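Long-range contacts in dextranase (Pseudarthrobacter oxydans, PDB 6NZS), which catalyses the endohydrolysis of alpha-1,6-glucosidic linkages in dextran, as a family 49 glycoside hydrolase: residues G8-W13 against L39-E44; F90-D95 against I188-K193; V96-S101 against I135-S140. All coordinates share one frame; numbering follows the deposited sequence.

Contact 1: residues G8-W13 against L39-E44; sequences GNLHTW and LQVAQE
Leu10, Val41 and Gln43 bury the most surface in this contact, a side-chain junction between two strands of the Ig-like beta-sandwich domain at the N-terminus of this family 49 enzyme. The strands are not paired with each other: the nearest alpha carbons, CA of Leu10 and CA of Gln43, are 7.5 Å apart, and no backbone hydrogen bond crosses. Leu10 spans the gap with both branches. Its CD1 meets CG1 of Val41 at 3.9 Å, where the two side chains cross obliquely, while CD2 lies over the peptide that follows, 3.7 Å from the carbonyl O of Val41. Val41 also packs on Phe90, Val96 and Val98 and Leu10 on Tyr51, which places this pair at the apolar interior of the sandwich.

The outer end of the contact is polar. Gln43 carries its CG opposite the backbone N (chi1 -161°) and runs on extended, which brings its amide across to Asn9. There ND2 of Asn9 donates to OE1 of Gln43 at 2.9 Å, nearly straight with an angle of 165° at the hydrogen. The fit of the two amides is uneven: OE1 lies in the amide plane of Asn9, whereas ND2 stands 38° out of the carbonyl plane of Gln43, above it and not on a lone pair. NE2 of Gln43 bonds to OD1 of Asn45, so both ends of this amide are engaged and its rotation is defined. The same oxygen also rests against the aliphatic base of its partner, with OE1 of Gln43 3.3 Å from CB of Asn9.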
loop_
_atom_site.group_PDB
_atom_site.type_symbol
_atom_site.label_atom_id
_atom_site.label_comp_id
_atom_site.label_asym_id
_atom_site.label_seq_id
_atom_site.Cartn_x
_atom_site.Cartn_y
_atom_site.Cartn_z
ATOM N N GLY A 8 12.643 17.936 21.489
ATOM C CA GLY A 8 11.330 18.421 21.112
ATOM C C GLY A 8 11.066 18.418 19.618
ATOM O O GLY A 8 9.900 18.398 19.207
ATOM N N ASN A 9 12.120 18.442 18.796
ATOM C CA ASN A 9 11.961 18.596 17.352
ATOM C C ASN A 9 12.362 17.378 16.545
ATOM O O ASN A 9 12.084 17.345 15.341
ATOM C CB ASN A 9 12.784 19.775 16.833
ATOM C CG ASN A 9 12.259 21.106 17.308
ATOM O OD1 ASN A 9 11.176 21.196 17.885
ATOM N ND2 ASN A 9 13.031 22.152 17.066
ATOM N N LEU A 10 13.034 16.406 17.145
ATOM C CA LEU A 10 13.551 15.274 16.391
ATOM C C LEU A 10 13.579 14.064 17.307
ATOM O O LEU A 10 14.041 14.150 18.451
ATOM C CB LEU A 10 14.958 15.573 15.856
ATOM C CG LEU A 10 15.633 14.516 14.976
ATOM C CD1 LEU A 10 14.781 14.170 13.739
ATOM C CD2 LEU A 10 17.020 15.000 14.562
ATOM N N HIS A 11 13.078 12.941 16.810
ATOM C CA HIS A 11 13.146 11.691 17.550
ATOM C C HIS A 11 13.584 10.598 16.592
ATOM O O HIS A 11 12.905 10.340 15.590
ATOM C CB HIS A 11 11.802 11.330 18.181
ATOM C CG HIS A 11 11.856 10.090 19.013
ATOM N ND1 HIS A 11 10.795 9.217 19.123
ATOM C CD2 HIS A 11 12.852 9.574 19.771
ATOM C CE1 HIS A 11 11.136 8.218 19.919
ATOM N NE2 HIS A 11 12.377 8.409 20.322
ATOM N N THR A 12 14.715 9.971 16.895
ATOM C CA THR A 12 15.183 8.788 16.189
ATOM C C THR A 12 15.458 7.691 17.209
ATOM O O THR A 12 15.471 7.927 18.423
ATOM C CB THR A 12 16.449 9.059 15.368
ATOM O OG1 THR A 12 17.557 9.246 16.256
ATOM C CG2 THR A 12 16.292 10.292 14.492
ATOM N N TRP A 13 15.670 6.472 16.713
ATOM C CA TRP A 13 15.851 5.338 17.608
ATOM C C TRP A 13 16.694 4.269 16.926
ATOM O O TRP A 13 16.958 4.319 15.722
ATOM C CB TRP A 13 14.514 4.754 18.076
ATOM C CG TRP A 13 13.600 4.383 16.957
ATOM C CD1 TRP A 13 13.554 3.183 16.296
ATOM C CD2 TRP A 13 12.601 5.218 16.351
ATOM N NE1 TRP A 13 12.590 3.223 15.321
ATOM C CE2 TRP A 13 11.988 4.454 15.329
ATOM C CE3 TRP A 13 12.162 6.533 16.575
ATOM C CZ2 TRP A 13 10.954 4.959 14.540
ATOM C CZ3 TRP A 13 11.145 7.042 15.777
ATOM C CH2 TRP A 13 10.551 6.251 14.769
ATOM N N LEU A 39 21.199 5.840 7.459
ATOM C CA LEU A 39 20.539 7.140 7.475
ATOM C C LEU A 39 20.853 7.891 8.765
ATOM O O LEU A 39 20.836 7.310 9.854
ATOM C CB LEU A 39 19.026 6.952 7.330
ATOM C CG LEU A 39 18.179 8.198 7.093
ATOM C CD1 LEU A 39 17.011 7.876 6.168
ATOM C CD2 LEU A 39 17.646 8.712 8.400
ATOM N N GLN A 40 21.141 9.191 8.635
ATOM C CA GLN A 40 21.265 10.100 9.769
ATOM C C GLN A 40 20.456 11.355 9.474
ATOM O O GLN A 40 20.232 11.703 8.312
ATOM C CB GLN A 40 22.724 10.486 10.038
ATOM C CG GLN A 40 23.578 9.358 10.587
ATOM C CD GLN A 40 25.023 9.772 10.780
ATOM O OE1 GLN A 40 25.444 10.826 10.304
ATOM N NE2 GLN A 40 25.790 8.945 11.486
ATOM N N VAL A 41 19.995 12.022 10.538
ATOM C CA VAL A 41 19.111 13.179 10.424
ATOM C C VAL A 41 19.612 14.285 11.339
ATOM O O VAL A 41 19.942 14.038 12.504
ATOM C CB VAL A 41 17.653 12.841 10.811
ATOM C CG1 VAL A 41 16.708 13.976 10.410
ATOM C CG2 VAL A 41 17.199 11.537 10.214
ATOM N N ALA A 42 19.612 15.512 10.828
ATOM C CA ALA A 42 19.965 16.684 11.616
ATOM C C ALA A 42 18.942 17.775 11.360
ATOM O O ALA A 42 18.438 17.917 10.248
ATOM C CB ALA A 42 21.333 17.216 11.198
ATOM N N GLN A 43 18.644 18.562 12.395
ATOM C CA GLN A 43 17.856 19.768 12.178
ATOM C C GLN A 43 18.595 20.657 11.190
ATOM O O GLN A 43 19.824 20.753 11.222
ATOM C CB GLN A 43 17.665 20.503 13.504
ATOM C CG GLN A 43 16.516 21.489 13.509
ATOM C CD GLN A 43 16.173 21.967 14.906
ATOM O OE1 GLN A 43 15.428 21.306 15.635
ATOM N NE2 GLN A 43 16.703 23.124 15.282
ATOM N N GLU A 44 17.845 21.297 10.289
ATOM C CA GLU A 44 18.502 21.942 9.154
ATOM C C GLU A 44 19.445 23.061 9.589
ATOM O O GLU A 44 20.444 23.326 8.908
ATOM C CB GLU A 44 17.481 22.441 8.132
ATOM C CG GLU A 44 16.575 23.522 8.657
ATOM C CD GLU A 44 17.113 24.924 8.471
ATOM O OE1 GLU A 44 16.422 25.870 8.898
ATOM O OE2 GLU A 44 18.222 25.070 7.894
#

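Contact 2: residues F90-D95 against I188-K193; sequences FEYAKD and IFAEPK
The CB of Ala190 touches two aromatic rings set at roughly a right angle as seen from it, 3.6 Å from CZ of Phe90 and 3.8 Å from CE1 of Tyr92. Its CA lies over one face of the Phe90 ring, 19° off the ring normal, a CH-pi contact, while CB makes an off-centre CH-pi contact with Tyr92. Phe90 (chi1 59°) and Tyr92 (chi1 78°) both hold CG in the crowded position between backbone N and carbonyl carbon, which turns both rings toward the neighbouring strand; Glu191 O lies at the edge of the Tyr92 ring. CE2 of Phe90 then reaches CG2 of Ile188 at 3.7 Å.

Around this centre the backbones pair in parallel register, Phe90 with Ala190 and Glu91 with Glu191. Four hydrogen bonds alternate between the strands, from Phe90 N to Phe189 O at 3.2 Å through to Lys193 N to Tyr92 O at 2.9 Å.

On the face bearing Glu91, the contact ends in charge and water. OE1 of Glu91 and NZ of Lys193 are 4.4 Å apart, beyond a salt bridge, and a water joins them, donating to OE1 and accepting from NZ. OE1 also bonds to ND1 of His11. Glu191, by contrast, turns its carboxylate to Lys359 and Arg145.

Strand 84-92 is flanked here by strand 10-11 and strand 176-192, which in turn pairs with strand 144-150; beyond, Phe189 packs on Lys359 and Val361 and Pro192 on Asn357, all on strand 351-361 of the beta-solenoid, so the contact lies where the Ig-like domain meets the catalytic fold.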
loop_
_atom_site.group_PDB
_atom_site.type_symbol
_atom_site.label_atom_id
_atom_site.label_comp_id
_atom_site.label_asym_id
_atom_site.label_seq_id
_atom_site.Cartn_x
_atom_site.Cartn_y
_atom_site.Cartn_z
ATOM N N PHE A 90 11.396 8.375 11.328
ATOM C CA PHE A 90 11.786 9.248 12.423
ATOM C C PHE A 90 10.675 10.263 12.605
ATOM O O PHE A 90 9.832 10.441 11.724
ATOM C CB PHE A 90 13.155 9.918 12.189
ATOM C CG PHE A 90 13.233 10.757 10.932
ATOM C CD1 PHE A 90 12.822 12.087 10.938
ATOM C CD2 PHE A 90 13.746 10.224 9.758
ATOM C CE1 PHE A 90 12.901 12.862 9.784
ATOM C CE2 PHE A 90 13.834 10.991 8.608
ATOM C CZ PHE A 90 13.414 12.309 8.613
ATOM N N GLU A 91 10.659 10.909 13.769
ATOM C CA GLU A 91 9.749 12.017 14.023
ATOM C C GLU A 91 10.495 13.331 13.885
ATOM O O GLU A 91 11.644 13.453 14.328
ATOM C CB GLU A 91 9.159 11.955 15.431
ATOM C CG GLU A 91 8.354 10.714 15.719
ATOM C CD GLU A 91 7.669 10.804 17.071
ATOM O OE1 GLU A 91 8.172 10.190 18.030
ATOM O OE2 GLU A 91 6.646 11.511 17.170
ATOM N N TYR A 92 9.835 14.323 13.291
ATOM C CA TYR A 92 10.455 15.632 13.155
ATOM C C TYR A 92 9.393 16.718 13.282
ATOM O O TYR A 92 8.206 16.489 13.024
ATOM C CB TYR A 92 11.309 15.759 11.879
ATOM C CG TYR A 92 10.538 15.991 10.594
ATOM C CD1 TYR A 92 9.397 15.256 10.289
ATOM C CD2 TYR A 92 10.980 16.920 9.660
ATOM C CE1 TYR A 92 8.693 15.467 9.104
ATOM C CE2 TYR A 92 10.285 17.132 8.465
ATOM C CZ TYR A 92 9.143 16.402 8.198
ATOM O OH TYR A 92 8.445 16.625 7.041
ATOM N N ALA A 93 9.828 17.902 13.726
ATOM C CA ALA A 93 8.931 19.044 13.835
ATOM C C ALA A 93 9.449 20.272 13.102
ATOM O O ALA A 93 8.774 21.307 13.108
ATOM C CB ALA A 93 8.646 19.370 15.313
ATOM N N LYS A 94 10.610 20.182 12.465
ATOM C CA LYS A 94 11.270 21.315 11.835
ATOM C C LYS A 94 12.095 20.745 10.694
ATOM O O LYS A 94 12.498 19.580 10.747
ATOM C CB LYS A 94 12.167 22.006 12.876
ATOM C CG LYS A 94 12.900 23.260 12.441
ATOM C CD LYS A 94 13.466 23.977 13.689
ATOM C CE LYS A 94 14.438 25.088 13.330
ATOM N NZ LYS A 94 13.807 26.214 12.606
ATOM N N ASP A 95 12.326 21.562 9.662
ATOM C CA ASP A 95 13.080 21.116 8.487
ATOM C C ASP A 95 14.352 20.397 8.911
ATOM O O ASP A 95 15.047 20.826 9.840
ATOM C CB ASP A 95 13.500 22.323 7.639
ATOM C CG ASP A 95 12.341 23.011 6.943
ATOM O OD1 ASP A 95 11.172 22.755 7.270
ATOM O OD2 ASP A 95 12.621 23.849 6.057
ATOM N N ILE A 188 11.851 6.537 3.161
ATOM C CA ILE A 188 11.961 7.392 4.337
ATOM C C ILE A 188 10.558 7.820 4.737
ATOM O O ILE A 188 9.799 8.347 3.911
ATOM C CB ILE A 188 12.851 8.621 4.083
ATOM C CG1 ILE A 188 14.285 8.185 3.772
ATOM C CG2 ILE A 188 12.819 9.567 5.298
ATOM C CD1 ILE A 188 15.214 9.327 3.379
ATOM N N PHE A 189 10.213 7.585 5.995
ATOM C CA PHE A 189 8.943 8.015 6.555
ATOM C C PHE A 189 9.289 9.101 7.577
ATOM O O PHE A 189 9.613 8.809 8.730
ATOM C CB PHE A 189 8.223 6.841 7.220
ATOM C CG PHE A 189 7.919 5.682 6.293
ATOM C CD1 PHE A 189 7.761 5.860 4.916
ATOM C CD2 PHE A 189 7.771 4.409 6.822
ATOM C CE1 PHE A 189 7.467 4.774 4.092
ATOM C CE2 PHE A 189 7.475 3.330 6.008
ATOM C CZ PHE A 189 7.323 3.510 4.637
ATOM N N ALA A 190 9.260 10.359 7.123
ATOM C CA ALA A 190 9.535 11.526 7.961
ATOM C C ALA A 190 8.194 11.959 8.524
ATOM O O ALA A 190 7.392 12.580 7.824
ATOM C CB ALA A 190 10.168 12.633 7.123
ATOM N N GLU A 191 7.939 11.609 9.779
ATOM C CA GLU A 191 6.613 11.724 10.348
ATOM C C GLU A 191 6.555 12.868 11.352
ATOM O O GLU A 191 7.529 13.136 12.061
ATOM C CB GLU A 191 6.226 10.419 11.054
ATOM C CG GLU A 191 6.234 9.192 10.141
ATOM C CD GLU A 191 5.333 9.358 8.954
ATOM O OE1 GLU A 191 4.118 9.345 9.168
ATOM O OE2 GLU A 191 5.822 9.479 7.800
ATOM N N PRO A 192 5.421 13.558 11.446
ATOM C CA PRO A 192 5.354 14.733 12.322
ATOM C C PRO A 192 5.405 14.352 13.798
ATOM O O PRO A 192 4.705 13.441 14.250
ATOM C CB PRO A 192 4.011 15.369 11.950
ATOM C CG PRO A 192 3.199 14.258 11.387
ATOM C CD PRO A 192 4.176 13.352 10.687
ATOM N N LYS A 193 6.235 15.074 14.549
ATOM C CA LYS A 193 6.217 14.941 15.996
ATOM C C LYS A 193 4.851 15.343 16.526
ATOM O O LYS A 193 4.239 16.305 16.055
ATOM C CB LYS A 193 7.278 15.856 16.597
ATOM C CG LYS A 193 7.531 15.595 18.058
ATOM C CD LYS A 193 8.794 14.786 18.230
ATOM C CE LYS A 193 9.243 14.815 19.674
ATOM N NZ LYS A 193 8.511 13.810 20.489
HETATM O O HOH W 1 5.878 12.687 19.187
HETATM O O HOH W 2 8.169 11.179 20.627
#

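Contact 3: residues V96-S101 against I135-S140; sequences VWVDVS and IKVPYS
Trp97 and Lys136 lie together on one face of an antiparallel strand pair in the Ig-like domain, and their side chains pack directly on each other. They are a non-hydrogen-bonded pair, with Val96-Val137 and Val98-Ile135 as the hydrogen-bonded pairs before and after. Four backbone bonds fix this register, among them Val96 N to Val137 O at 3.1 Å and Val98 N to Ile135 O at 2.7 Å.

The indole is laid across the neighbouring strand by a chi1 of -83°, which sets CG beside the backbone N and opposite the carbonyl carbon. CB of Lys136 then stands over the six-membered ring, 3.6 Å from its centroid and 16° off the normal, a CH-pi contact over the face. The lysine begins extended, with CG opposite its own backbone N, but bends at chi3 (-108°), and this kink returns CE to the ring, 3.7 Å from CZ2 of Trp97. The methylene chain is thus held against the indole at both its base and its far end, while the ammonium NZ makes a long, weak ion pair with Glu44.

The other face is wholly aliphatic and turns inward, towards Val41, Ile188 and Ala190. Val96 and Val137 lie side by side there, pointing the same way. The Val96 rotamer leaves CG2 between the backbone N and the carbonyl carbon, and this branch touches CB of Val137 at 3.9 Å. Val98 instead uses the branch beside its own N, reaching diagonally, to the residue paired with Val96 and not to its own partner Ile135: its CG2 meets CG2 of Val137 at 3.9 Å. At the far end, the tip methyl CD1 of Ile135 reaches CG2 of Val100 at 4.1 Å.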
loop_
_atom_site.group_PDB
_atom_site.type_symbol
_atom_site.label_atom_id
_atom_site.label_comp_id
_atom_site.label_asym_id
_atom_site.label_seq_id
_atom_site.Cartn_x
_atom_site.Cartn_y
_atom_site.Cartn_z
ATOM N N VAL A 96 14.677 19.308 8.204
ATOM C CA VAL A 96 15.850 18.498 8.513
ATOM C C VAL A 96 16.683 18.281 7.260
ATOM O O VAL A 96 16.192 18.343 6.131
ATOM C CB VAL A 96 15.504 17.127 9.132
ATOM C CG1 VAL A 96 14.894 17.288 10.526
ATOM C CG2 VAL A 96 14.583 16.338 8.200
ATOM N N TRP A 97 17.965 18.010 7.483
ATOM C CA TRP A 97 18.833 17.425 6.468
ATOM C C TRP A 97 18.996 15.945 6.783
ATOM O O TRP A 97 19.371 15.583 7.902
ATOM C CB TRP A 97 20.221 18.071 6.507
ATOM C CG TRP A 97 20.362 19.382 5.772
ATOM C CD1 TRP A 97 20.584 20.609 6.328
ATOM C CD2 TRP A 97 20.328 19.588 4.348
ATOM N NE1 TRP A 97 20.679 21.566 5.342
ATOM C CE2 TRP A 97 20.527 20.965 4.120
ATOM C CE3 TRP A 97 20.147 18.742 3.248
ATOM C CZ2 TRP A 97 20.547 21.516 2.834
ATOM C CZ3 TRP A 97 20.175 19.293 1.969
ATOM C CH2 TRP A 97 20.371 20.666 1.777
ATOM N N VAL A 98 18.702 15.089 5.806
ATOM C CA VAL A 98 18.827 13.640 5.958
ATOM C C VAL A 98 19.996 13.175 5.104
ATOM O O VAL A 98 19.996 13.394 3.890
ATOM C CB VAL A 98 17.536 12.925 5.537
ATOM C CG1 VAL A 98 17.691 11.443 5.723
ATOM C CG2 VAL A 98 16.358 13.442 6.354
ATOM N N ASP A 99 20.991 12.540 5.730
ATOM C CA ASP A 99 22.098 11.924 4.998
ATOM C C ASP A 99 21.736 10.472 4.724
ATOM O O ASP A 99 21.407 9.729 5.656
ATOM C CB ASP A 99 23.385 11.937 5.832
ATOM C CG ASP A 99 23.873 13.332 6.141
ATOM O OD1 ASP A 99 24.064 14.117 5.197
ATOM O OD2 ASP A 99 24.078 13.634 7.333
ATOM N N VAL A 100 21.810 10.064 3.460
ATOM C CA VAL A 100 21.581 8.671 3.084
ATOM C C VAL A 100 22.852 8.160 2.432
ATOM O O VAL A 100 23.332 8.748 1.454
ATOM C CB VAL A 100 20.386 8.493 2.136
ATOM C CG1 VAL A 100 20.094 7.004 1.973
ATOM C CG2 VAL A 100 19.165 9.212 2.677
ATOM N N SER A 101 23.395 7.072 2.971
ATOM C CA SER A 101 24.633 6.478 2.490
ATOM C C SER A 101 24.351 5.081 1.958
ATOM O O SER A 101 23.643 4.293 2.598
ATOM C CB SER A 101 25.659 6.389 3.617
ATOM O OG SER A 101 26.030 7.685 4.052
ATOM N N ILE A 135 19.691 15.206 1.840
ATOM C CA ILE A 135 18.380 15.600 1.328
ATOM C C ILE A 135 17.711 16.500 2.358
ATOM O O ILE A 135 17.606 16.129 3.534
ATOM C CB ILE A 135 17.494 14.366 1.075
ATOM C CG1 ILE A 135 18.178 13.413 0.102
ATOM C CG2 ILE A 135 16.117 14.774 0.559
ATOM C CD1 ILE A 135 17.616 12.006 0.170
ATOM N N LYS A 136 17.225 17.661 1.921
ATOM C CA LYS A 136 16.518 18.565 2.826
ATOM C C LYS A 136 15.035 18.230 2.778
ATOM O O LYS A 136 14.386 18.400 1.742
ATOM C CB LYS A 136 16.748 20.023 2.455
ATOM C CG LYS A 136 16.140 20.968 3.486
ATOM C CD LYS A 136 16.345 22.413 3.079
ATOM C CE LYS A 136 17.372 23.085 3.959
ATOM N NZ LYS A 136 16.824 24.356 4.493
ATOM N N VAL A 137 14.500 17.744 3.894
ATOM C CA VAL A 137 13.082 17.408 3.997
ATOM C C VAL A 137 12.398 18.535 4.769
ATOM O O VAL A 137 12.670 18.701 5.970
ATOM C CB VAL A 137 12.864 16.051 4.682
ATOM C CG1 VAL A 137 11.385 15.712 4.707
ATOM C CG2 VAL A 137 13.648 14.947 3.955
ATOM N N PRO A 138 11.557 19.337 4.136
ATOM C CA PRO A 138 10.864 20.392 4.875
ATOM C C PRO A 138 9.840 19.781 5.810
ATOM O O PRO A 138 9.284 18.706 5.550
ATOM C CB PRO A 138 10.182 21.206 3.771
ATOM C CG PRO A 138 9.979 20.238 2.657
ATOM C CD PRO A 138 11.095 19.236 2.740
ATOM N N TYR A 139 9.595 20.478 6.912
ATOM C CA TYR A 139 8.529 20.067 7.808
ATOM C C TYR A 139 7.166 20.325 7.176
ATOM O O TYR A 139 6.925 21.374 6.572
ATOM C CB TYR A 139 8.630 20.780 9.161
ATOM C CG TYR A 139 7.457 20.400 10.030
ATOM C CD1 TYR A 139 7.359 19.126 10.565
ATOM C CD2 TYR A 139 6.420 21.295 10.264
ATOM C CE1 TYR A 139 6.273 18.755 11.328
ATOM C CE2 TYR A 139 5.327 20.933 11.032
ATOM C CZ TYR A 139 5.259 19.667 11.563
ATOM O OH TYR A 139 4.165 19.296 12.319
ATOM N N SER A 140 6.286 19.340 7.298
ATOM C CA SER A 140 4.873 19.458 6.977
ATOM C C SER A 140 4.114 18.758 8.088
ATOM O O SER A 140 4.584 17.753 8.625
ATOM C CB SER A 140 4.539 18.735 5.658
ATOM O OG SER A 140 3.136 18.631 5.476
#

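Overall arrangement
All three contacts belong to the Ig-like domain, their centres 8 to 9 Å apart, and each has a buried apolar part. Contacts 2 and 3 are true strand pairings, one parallel and one antiparallel; contact 1 joins two strands that are not paired with each other and buries the least surface. Contact 1 borders both others: its strand 10-11 pairs with strand 84-92 of contact 2, and its strand 37-43 with strand 96-102 of contact 3. Strands 84-92 and 96-102 follow each other in the chain. The outer faces of the three contacts differ: an amide-amide hydrogen bond in contact 1, charges joined through water in contact 2, and in contact 3 an apolar lysine chain on an indole.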